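PDB 5LXZ: secreted protein from Streptomyces lividans TK24, which is a copper metalloradical enzyme of the galactose oxidase-like AA5 family, probably oxidising alcohol groups of carbohydrates at its mononuclear copper site. Local coordinates for residues L357-A360 / Q361-K364. The protein carries 1 engineered substitution. Numbering follows the deposited sequence.
Sequences LPPA and QDEK
Pro359 and Asp362 meet across the loop that joins antiparallel strands 353-356 and 364-368, in one blade of a Kelch-type beta-propeller. A short 3-10 turn, Ala360 to Asp362, follows the cis peptide bond before Pro359. The carboxylate of Asp362 comes in obliquely at the CG-CD side of the proline ring. Its OD2 is 3.5 Å from Pro359 CD, a van der Waals contact. Asp362 has CG beside its own backbone N (chi1 -66°), which turns the carboxylate back toward the ring. Replacing Asp362 with glycine would probably uncover this part of the proline ring and set the backbone of the turn freer to move.

Gln361 touches the same proline at another atom. Its chain bends at chi2 (93°), bringing OE1 to 3.5 Å from Pro359 CB. The amide NE2 bonds to the carbonyl of Ala558 in strand 556-564. This ties the loop to the C-terminal Early set domain. Glu363 OE1 accepts from the backbone N of Gln305.

Two backbone bonds hold the turn. Asp362 N donates to Pro359 O at 3.0 Å, and Glu363 N donates to Ala360 O at 3.1 Å. A water sits inside the loop, accepting from Lys364 N and donating to Leu357 O at 2.7 Å. It bridges the two arms beside their direct backbone bond.

Leu357 and Lys364 close the loop. The leucine branch reaches the lysine chain only at its base, with CD1 4.1 Å from Lys364 CB, while the extended lysine leads away. Beside this contact, Leu357 N donates to Lys364 O at 2.8 Å.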
loop_
_atom_site.group_PDB
_atom_site.type_symbol
_atom_site.label_atom_id
_atom_site.label_comp_id
_atom_site.label_asym_id
_atom_site.label_seq_id
_atom_site.Cartn_x
_atom_site.Cartn_y
_atom_site.Cartn_z
ATOM N N LEU A 357 -3.107 -15.522 -0.946
ATOM C CA LEU A 357 -2.458 -16.529 -1.761
ATOM C C LEU A 357 -3.388 -17.152 -2.763
ATOM O O LEU A 357 -4.586 -17.258 -2.526
ATOM C CB LEU A 357 -1.858 -17.634 -0.902
ATOM C CG LEU A 357 -0.764 -17.191 0.057
ATOM C CD1 LEU A 357 -0.424 -18.349 0.995
ATOM C CD2 LEU A 357 0.477 -16.740 -0.686
ATOM N N PRO A 358 -2.827 -17.583 -3.905
ATOM C CA PRO A 358 -3.622 -18.260 -4.909
ATOM C C PRO A 358 -3.863 -19.714 -4.502
ATOM O O PRO A 358 -2.935 -20.331 -3.962
ATOM C CB PRO A 358 -2.749 -18.146 -6.164
ATOM C CG PRO A 358 -1.376 -18.030 -5.697
ATOM C CD PRO A 358 -1.431 -17.379 -4.337
ATOM N N PRO A 359 -5.053 -20.301 -4.702
ATOM C CA PRO A 359 -6.260 -19.625 -5.138
ATOM C C PRO A 359 -6.960 -18.931 -3.994
ATOM O O PRO A 359 -6.955 -19.418 -2.863
ATOM C CB PRO A 359 -7.121 -20.773 -5.664
ATOM C CG PRO A 359 -6.746 -21.924 -4.785
ATOM C CD PRO A 359 -5.280 -21.750 -4.460
ATOM N N ALA A 360 -7.625 -17.819 -4.308
ATOM C CA ALA A 360 -8.315 -17.013 -3.325
ATOM C C ALA A 360 -9.397 -17.746 -2.564
ATOM O O ALA A 360 -9.711 -17.395 -1.441
ATOM C CB ALA A 360 -8.892 -15.776 -3.970
ATOM N N GLN A 361 -9.943 -18.793 -3.172
ATOM C CA GLN A 361 -10.896 -19.629 -2.463
ATOM C C GLN A 361 -10.398 -20.104 -1.096
ATOM O O GLN A 361 -11.213 -20.296 -0.190
ATOM C CB GLN A 361 -11.239 -20.874 -3.297
ATOM C CG GLN A 361 -12.219 -20.570 -4.406
ATOM C CD GLN A 361 -11.590 -20.231 -5.755
ATOM O OE1 GLN A 361 -10.439 -19.779 -5.864
ATOM N NE2 GLN A 361 -12.349 -20.509 -6.826
ATOM N N ASP A 362 -9.095 -20.354 -0.983
ATOM C CA ASP A 362 -8.565 -20.965 0.245
ATOM C C ASP A 362 -8.488 -20.002 1.417
ATOM O O ASP A 362 -8.340 -20.445 2.552
ATOM C CB ASP A 362 -7.217 -21.590 -0.043
ATOM C CG ASP A 362 -7.305 -22.775 -1.008
ATOM O OD1 ASP A 362 -8.412 -23.249 -1.370
ATOM O OD2 ASP A 362 -6.228 -23.203 -1.435
ATOM N N GLU A 363 -8.567 -18.687 1.175
ATOM C CA GLU A 363 -8.544 -17.671 2.255
ATOM C C GLU A 363 -7.304 -17.781 3.108
ATOM O O GLU A 363 -7.361 -17.581 4.321
ATOM C CB GLU A 363 -9.820 -17.711 3.109
ATOM C CG GLU A 363 -11.091 -17.651 2.289
ATOM C CD GLU A 363 -12.303 -17.204 3.099
ATOM O OE1 GLU A 363 -12.425 -15.971 3.418
ATOM O OE2 GLU A 363 -13.157 -18.113 3.387
ATOM N N LYS A 364 -6.176 -18.059 2.447
ATOM C CA LYS A 364 -4.893 -18.045 3.111
ATOM C C LYS A 364 -4.133 -16.772 2.768
ATOM O O LYS A 364 -3.939 -16.454 1.593
ATOM C CB LYS A 364 -4.063 -19.259 2.721
ATOM C CG LYS A 364 -4.618 -20.569 3.246
ATOM C CD LYS A 364 -3.678 -21.720 2.922
ATOM C CE LYS A 364 -4.259 -23.059 3.315
ATOM N NZ LYS A 364 -3.178 -24.089 3.269
HETATM O O HOH W 1 -5.728 -18.490 -0.394
#